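Local coordinates for protein serine protease pet (Escherichia coli, PDB 4OM9) that acts as a secreted serine protease and enterotoxin of enteroaggregative E. coli, an autotransporter passenger whose protease domain sits on a long beta-helix and which probably cleaves host alpha-fodrin, at residues A758-F763 against Q798-M803; K817-T822 against D841-S846. One frame throughout, in Å; residues are numbered along the deposited sequence.

Contact 1: A758-F763 against Q798-M803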
ATOM      1  N   ALA A 758      18.308  21.657 -23.737  1.00 75.17           N
ATOM      2  CA  ALA A 758      18.810  20.600 -24.604  1.00 75.89           C
ATOM      3  C   ALA A 758      17.880  19.391 -24.526  1.00 78.70           C
ATOM      4  O   ALA A 758      18.107  18.473 -23.740  1.00 81.94           O
ATOM      5  CB  ALA A 758      20.230  20.216 -24.219  1.00 71.01           C
ATOM      6  N   ALA A 759      16.821  19.394 -25.331  1.00 61.05           N
ATOM      7  CA  ALA A 759      15.841  18.309 -25.269  1.00 65.78           C
ATOM      8  C   ALA A 759      16.043  17.337 -26.420  1.00 75.19           C
ATOM      9  O   ALA A 759      16.881  17.562 -27.287  1.00 78.16           O
ATOM     10  CB  ALA A 759      14.424  18.862 -25.277  1.00 65.25           C
ATOM     11  N   LYS A 760      15.280  16.249 -26.425  1.00 82.75           N
ATOM     12  CA  LYS A 760      15.495  15.197 -27.413  1.00 83.73           C
ATOM     13  C   LYS A 760      14.205  14.690 -28.038  1.00 77.85           C
ATOM     14  O   LYS A 760      13.120  15.096 -27.641  1.00 75.08           O
ATOM     15  CB  LYS A 760      16.238  14.023 -26.772  1.00 84.11           C
ATOM     16  CG  LYS A 760      17.578  14.380 -26.140  1.00 85.83           C
ATOM     17  CD  LYS A 760      17.960  13.349 -25.087  1.00 85.03           C
ATOM     18  CE  LYS A 760      18.296  11.989 -25.703  1.00 84.56           C
ATOM     19  NZ  LYS A 760      19.597  12.032 -26.433  1.00 93.28           N
ATOM     20  N   LEU A 761      14.355  13.842 -29.057  1.00 96.84           N
ATOM     21  CA  LEU A 761      13.301  12.925 -29.496  1.00 92.97           C
ATOM     22  C   LEU A 761      12.114  13.639 -30.185  1.00 85.85           C
ATOM     23  O   LEU A 761      11.929  14.844 -29.980  1.00 87.68           O
ATOM     24  CB  LEU A 761      12.869  12.092 -28.277  1.00 93.54           C
ATOM     25  CG  LEU A 761      13.922  11.020 -27.952  1.00 96.15           C
ATOM     26  CD1 LEU A 761      13.587  10.246 -26.694  1.00 87.06           C
ATOM     27  CD2 LEU A 761      14.114  10.073 -29.139  1.00 93.00           C
ATOM     28  N   SER A 762      11.321  12.942 -31.018  1.00117.23           N
ATOM     29  CA  SER A 762      11.354  11.488 -31.259  1.00108.27           C
ATOM     30  C   SER A 762      10.720  11.030 -32.561  1.00116.61           C
ATOM     31  O   SER A 762      11.265  10.172 -33.249  1.00122.90           O
ATOM     32  CB  SER A 762      10.583  10.763 -30.192  1.00105.37           C
ATOM     33  OG  SER A 762       9.202  10.908 -30.483  1.00106.81           O
ATOM     34  N   PHE A 763       9.533  11.585 -32.828  1.00 79.70           N
ATOM     35  CA  PHE A 763       8.516  11.083 -33.778  1.00 79.14           C
ATOM     36  C   PHE A 763       8.809   9.781 -34.525  1.00 83.08           C
ATOM     37  O   PHE A 763       9.760   9.690 -35.292  1.00 89.57           O
ATOM     38  CB  PHE A 763       8.200  12.150 -34.826  1.00 81.52           C
ATOM     39  CG  PHE A 763       7.893  13.502 -34.256  1.00 81.60           C
ATOM     40  CD1 PHE A 763       7.031  13.647 -33.193  1.00 74.11           C
ATOM     41  CD2 PHE A 763       8.476  14.634 -34.800  1.00 83.45           C
ATOM     42  CE1 PHE A 763       6.758  14.905 -32.671  1.00 70.99           C
ATOM     43  CE2 PHE A 763       8.210  15.886 -34.295  1.00 78.33           C
ATOM     44  CZ  PHE A 763       7.349  16.024 -33.228  1.00 76.01           C
ATOM     45  N   GLN A 798      18.183  24.043 -29.182  1.00 83.26           N
ATOM     46  CA  GLN A 798      19.244  23.286 -28.520  1.00 83.68           C
ATOM     47  C   GLN A 798      18.950  21.796 -28.576  1.00 82.98           C
ATOM     48  O   GLN A 798      19.758  20.971 -28.149  1.00 83.93           O
ATOM     49  CB  GLN A 798      19.413  23.721 -27.064  1.00 83.15           C
ATOM     50  CG  GLN A 798      19.788  25.180 -26.865  1.00 87.35           C
ATOM     51  CD  GLN A 798      18.587  26.054 -26.564  1.00 90.69           C
ATOM     52  OE1 GLN A 798      17.473  25.774 -27.011  1.00 92.03           O
ATOM     53  NE2 GLN A 798      18.802  27.113 -25.791  1.00 89.71           N
ATOM     54  N   SER A 799      17.792  21.464 -29.137  1.00 81.67           N
ATOM     55  CA  SER A 799      17.208  20.137 -28.985  1.00 80.96           C
ATOM     56  C   SER A 799      17.423  19.217 -30.190  1.00 81.88           C
ATOM     57  O   SER A 799      17.606  19.680 -31.315  1.00 82.65           O
ATOM     58  CB  SER A 799      15.712  20.277 -28.702  1.00 78.98           C
ATOM     59  OG  SER A 799      15.473  21.366 -27.824  1.00 78.25           O
ATOM     60  N   SER A 800      17.393  17.913 -29.935  1.00 96.22           N
ATOM     61  CA  SER A 800      17.500  16.902 -30.983  1.00 93.57           C
ATOM     62  C   SER A 800      16.129  16.582 -31.575  1.00 93.16           C
ATOM     63  O   SER A 800      15.114  17.090 -31.101  1.00 96.77           O
ATOM     64  CB  SER A 800      18.141  15.627 -30.430  1.00 96.82           C
ATOM     65  OG  SER A 800      19.410  15.897 -29.860  1.00 98.62           O
ATOM     66  N   LEU A 801      16.099  15.740 -32.606  1.00 82.39           N
ATOM     67  CA  LEU A 801      14.828  15.285 -33.168  1.00 81.47           C
ATOM     68  C   LEU A 801      14.958  14.026 -34.023  1.00 82.65           C
ATOM     69  O   LEU A 801      15.236  14.113 -35.218  1.00 85.39           O
ATOM     70  CB  LEU A 801      14.182  16.393 -34.001  1.00 80.98           C
ATOM     71  CG  LEU A 801      12.730  16.096 -34.374  1.00 79.79           C
ATOM     72  CD1 LEU A 801      11.934  15.698 -33.114  1.00 78.26           C
ATOM     73  CD2 LEU A 801      12.070  17.262 -35.081  1.00 79.23           C
ATOM     74  N   ALA A 802      14.748  12.859 -33.419  1.00108.80           N
ATOM     75  CA  ALA A 802      14.792  11.604 -34.163  1.00111.63           C
ATOM     76  C   ALA A 802      13.557  11.488 -35.051  1.00114.09           C
ATOM     77  O   ALA A 802      12.508  12.037 -34.726  1.00110.14           O
ATOM     78  CB  ALA A 802      14.887  10.426 -33.222  1.00110.34           C
ATOM     79  N   MET A 803      13.687  10.804 -36.185  1.00123.84           N
ATOM     80  CA  MET A 803      12.593  10.719 -37.152  1.00121.66           C
ATOM     81  C   MET A 803      12.536   9.400 -37.907  1.00123.85           C
ATOM     82  O   MET A 803      12.479   9.399 -39.136  1.00125.02           O
ATOM     83  CB  MET A 803      12.699  11.836 -38.191  1.00127.51           C
ATOM     84  CG  MET A 803      13.171  13.184 -37.694  1.00131.07           C
ATOM     85  SD  MET A 803      11.846  14.224 -37.075  1.00130.23           S
ATOM     86  CE  MET A 803      12.105  15.666 -38.110  1.00118.66           C
TER
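Leu801 reaches back across the contact to fill the angle between the backbone of residues 761-762 and the ring of Phe763. Its CB starts out directed away from 758-763, but CG lies anti to the backbone N (chi1 -168°), and chi2 of 51° brings CD1, with CD2 behind it, to 758-763. CD1 does most of the touching: it lies 3.2 Å from Leu761 O and 3.5 Å from Ser762 N, at the cis peptide linking those residues. The same methyl, Leu801 CD1, meets Phe763 CE2 obliquely at 3.9 Å. CD2 grazes the same ring atom, 4.2 Å from Phe763 CE2, while Ile794 and Leu816 pack on Leu801 from elsewhere in the helix. Met803 runs alongside Phe763, and its sulfur comes in at the ring edge, with SD 4.1 Å from Phe763 CD2, a Met-aromatic contact; Tyr790 stacks on the same ring. On the outer side, Leu761 CD2 rests on Ala802 CB. Polar pairing is concentrated at the other end, where Ser800 N donates to Ala759 O over 2.7 Å, 162° at the hydrogen. The hydroxyl of Ser799 is hydrogen-bonded to Lys757 O, just before 758-763, and that of Ser762 to Ala743 N, one turn back. With a single backbone bond between the segments, their association beyond Ser800 relies largely on apolar and sulfur-aromatic packing around Phe763.

Contact 2: K817-T822 against D841-S846; sequences KKLNST and DELTTS
Leu819 O is the main acceptor between these two nearly parallel segments: Thr844 N donates to it at 3.0 Å and 159°, approaching almost head-on to the carbonyl. Leu843 CA adds a CA-H...O contact to the same oxygen. A second link, from Asp841 N to Lys817 O, is short but strongly bent at the hydrogen and therefore weak. Glu842 O faces Leu819 O as another acceptor, so the two cannot bond; Glu842 O is met instead by Thr844 OG1, which donates to it at 3.2 Å from well above the carbonyl plane. The threonine hydroxyl thus turns to its own segment, while Thr844 CB sits 3.2 Å from Asn820 OD1. Lys818 and Asn820 form backbone hydrogen bonds with Ser799 and Leu801 of the preceding turn, and Thr845 O takes a weak bond from Asn873 ND2. Charge is paired only loosely: Lys818 and Glu842 extend side by side, but Lys818 NZ stays 4.4 Å from Glu842 OE1, beyond a salt bridge. On the buried side, CG of Leu843 anti to its backbone N (chi1 179°) and chi2 of 46° together bring its CD1 against the isobutyl end of Leu819, nearest CD2 at 3.5 Å; Met803 also touches Leu819. In-register parallel segments with stacked leucines, here beside buried Ser821 and Thr845, and mostly polar residues toward solvent are characteristic of the right-handed beta-helix of autotransporter passenger domains.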
ATOM      1  N   LYS A 817      17.550  22.682 -33.386  1.00 83.65           N
ATOM      2  CA  LYS A 817      18.985  22.431 -33.330  1.00 85.60           C
ATOM      3  C   LYS A 817      19.397  21.286 -34.260  1.00 88.63           C
ATOM      4  O   LYS A 817      19.876  21.532 -35.360  1.00 93.32           O
ATOM      5  CB  LYS A 817      19.423  22.140 -31.897  1.00 85.29           C
ATOM      6  CG  LYS A 817      20.866  21.658 -31.754  1.00 87.26           C
ATOM      7  CD  LYS A 817      21.868  22.725 -32.101  1.00 89.00           C
ATOM      8  CE  LYS A 817      23.263  22.232 -31.801  1.00 90.91           C
ATOM      9  NZ  LYS A 817      23.331  21.636 -30.445  1.00 90.18           N
ATOM     10  N   LYS A 818      19.191  20.042 -33.834  1.00 92.72           N
ATOM     11  CA  LYS A 818      19.676  18.896 -34.595  1.00 93.27           C
ATOM     12  C   LYS A 818      18.545  18.019 -35.122  1.00 94.98           C
ATOM     13  O   LYS A 818      17.447  18.009 -34.570  1.00 94.54           O
ATOM     14  CB  LYS A 818      20.630  18.072 -33.735  1.00 94.36           C
ATOM     15  CG  LYS A 818      21.944  18.786 -33.461  1.00100.43           C
ATOM     16  CD  LYS A 818      22.792  18.079 -32.415  1.00100.56           C
ATOM     17  CE  LYS A 818      24.153  18.754 -32.275  1.00100.95           C
ATOM     18  NZ  LYS A 818      24.916  18.263 -31.095  1.00105.39           N
ATOM     19  N   LEU A 819      18.824  17.277 -36.191  1.00 88.08           N
ATOM     20  CA  LEU A 819      17.791  16.501 -36.870  1.00 87.53           C
ATOM     21  C   LEU A 819      18.362  15.272 -37.578  1.00 93.00           C
ATOM     22  O   LEU A 819      19.317  15.372 -38.345  1.00 99.83           O
ATOM     23  CB  LEU A 819      17.045  17.391 -37.874  1.00 87.33           C
ATOM     24  CG  LEU A 819      15.644  17.039 -38.394  1.00 88.45           C
ATOM     25  CD1 LEU A 819      15.092  18.183 -39.237  1.00 86.10           C
ATOM     26  CD2 LEU A 819      15.601  15.737 -39.191  1.00 91.41           C
ATOM     27  N   ASN A 820      17.754  14.118 -37.321  1.00101.19           N
ATOM     28  CA  ASN A 820      18.090  12.877 -38.010  1.00101.58           C
ATOM     29  C   ASN A 820      16.838  12.179 -38.512  1.00101.66           C
ATOM     30  O   ASN A 820      16.008  11.741 -37.714  1.00102.84           O
ATOM     31  CB  ASN A 820      18.866  11.938 -37.091  1.00 98.01           C
ATOM     32  CG  ASN A 820      20.315  12.331 -36.952  1.00104.66           C
ATOM     33  OD1 ASN A 820      21.155  11.941 -37.767  1.00107.58           O
ATOM     34  ND2 ASN A 820      20.623  13.111 -35.921  1.00102.85           N
ATOM     35  N   SER A 821      16.699  12.060 -39.826  1.00102.17           N
ATOM     36  CA  SER A 821      15.470  11.507 -40.370  1.00 99.85           C
ATOM     37  C   SER A 821      15.665  10.247 -41.202  1.00101.71           C
ATOM     38  O   SER A 821      15.389  10.235 -42.395  1.00102.56           O
ATOM     39  CB  SER A 821      14.748  12.565 -41.199  1.00102.35           C
ATOM     40  OG  SER A 821      13.634  12.001 -41.868  1.00 94.69           O
ATOM     41  N   THR A 822      16.120   9.179 -40.562  1.00116.73           N
ATOM     42  CA  THR A 822      16.127   7.875 -41.209  1.00117.77           C
ATOM     43  C   THR A 822      14.685   7.445 -41.481  1.00115.32           C
ATOM     44  O   THR A 822      14.056   6.770 -40.660  1.00112.45           O
ATOM     45  CB  THR A 822      16.837   6.803 -40.352  1.00119.98           C
ATOM     46  OG1 THR A 822      17.523   7.425 -39.257  1.00124.23           O
ATOM     47  CG2 THR A 822      17.832   6.012 -41.197  1.00124.15           C
ATOM     48  N   ASP A 841      20.940  22.364 -37.577  1.00116.02           N
ATOM     49  CA  ASP A 841      22.383  22.531 -37.250  1.00118.98           C
ATOM     50  C   ASP A 841      23.141  21.225 -37.222  1.00124.46           C
ATOM     51  O   ASP A 841      24.192  21.113 -36.614  1.00124.12           O
ATOM     52  CB  ASP A 841      22.586  23.156 -35.878  1.00120.26           C
ATOM     53  CG  ASP A 841      22.333  24.607 -35.872  1.00124.32           C
ATOM     54  OD1 ASP A 841      21.644  25.084 -36.783  1.00123.88           O
ATOM     55  OD2 ASP A 841      22.818  25.272 -34.947  1.00121.03           O
ATOM     56  N   GLU A 842      22.582  20.236 -37.880  1.00116.60           N
ATOM     57  CA  GLU A 842      23.235  18.981 -38.086  1.00120.30           C
ATOM     58  C   GLU A 842      22.191  18.093 -38.683  1.00118.10           C
ATOM     59  O   GLU A 842      21.834  17.079 -38.155  1.00117.33           O
ATOM     60  CB  GLU A 842      23.799  18.418 -36.795  1.00119.62           C
ATOM     61  CG  GLU A 842      24.485  17.076 -36.975  1.00126.23           C
ATOM     62  CD  GLU A 842      25.648  16.873 -36.051  1.00124.92           C
ATOM     63  OE1 GLU A 842      26.030  17.821 -35.364  1.00122.28           O
ATOM     64  OE2 GLU A 842      26.191  15.762 -36.013  1.00127.53           O
ATOM     65  N   LEU A 843      21.671  18.532 -39.802  1.00 95.42           N
ATOM     66  CA  LEU A 843      20.621  17.807 -40.518  1.00 94.80           C
ATOM     67  C   LEU A 843      21.178  16.622 -41.294  1.00 96.68           C
ATOM     68  O   LEU A 843      21.604  16.761 -42.440  1.00 98.68           O
ATOM     69  CB  LEU A 843      19.867  18.742 -41.466  1.00 94.73           C
ATOM     70  CG  LEU A 843      18.749  18.123 -42.309  1.00 94.30           C
ATOM     71  CD1 LEU A 843      17.860  17.236 -41.456  1.00 92.25           C
ATOM     72  CD2 LEU A 843      17.926  19.217 -42.951  1.00 93.81           C
ATOM     73  N   THR A 844      21.152  15.452 -40.663  1.00109.16           N
ATOM     74  CA  THR A 844      21.702  14.240 -41.252  1.00106.76           C
ATOM     75  C   THR A 844      20.603  13.336 -41.807  1.00105.01           C
ATOM     76  O   THR A 844      20.511  12.171 -41.432  1.00109.47           O
ATOM     77  CB  THR A 844      22.525  13.449 -40.215  1.00 98.69           C
ATOM     78  OG1 THR A 844      23.115  14.354 -39.272  1.00 97.57           O
ATOM     79  CG2 THR A 844      23.612  12.630 -40.886  1.00109.55           C
ATOM     80  N   THR A 845      19.768  13.868 -42.695  1.00104.25           N
ATOM     81  CA  THR A 845      18.646  13.101 -43.234  1.00107.72           C
ATOM     82  C   THR A 845      19.116  11.940 -44.101  1.00111.36           C
ATOM     83  O   THR A 845      19.767  12.134 -45.130  1.00116.46           O
ATOM     84  CB  THR A 845      17.693  13.981 -44.057  1.00111.52           C
ATOM     85  OG1 THR A 845      16.874  13.150 -44.891  1.00107.12           O
ATOM     86  CG2 THR A 845      18.470  14.964 -44.929  1.00114.97           C
ATOM     87  N   SER A 846      18.771  10.728 -43.678  1.00121.46           N
ATOM     88  CA  SER A 846      19.253   9.522 -44.340  1.00121.10           C
ATOM     89  C   SER A 846      18.283   8.978 -45.378  1.00123.51           C
ATOM     90  O   SER A 846      18.526   7.908 -45.944  1.00124.39           O
ATOM     91  CB  SER A 846      19.556   8.430 -43.308  1.00120.51           C
ATOM     92  OG  SER A 846      19.912   7.207 -43.944  1.00120.78           O
TER

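Overall arrangement
Contacts 1 and 2 follow one another along the chain and lie about 10 Å apart, centre to centre, on the same face of the beta-helix. Segments 798-803 and 817-822 join them: Ser799 O is 3.0 Å from Lys818 N and Leu801 O is 3.3 Å from Asn820 N, both probable hydrogen bonds, while Met803 CG packs 3.2 Å from Asn820 O. The four segments thus form successive layers, with 798-803 and 817-822 between the outer two. Their centres lie about 37 and 46 Å from the centre of the chain. Both contacts belong to the stalk, toward the C-terminal end of the beta-helix and away from the N-terminal protease domain.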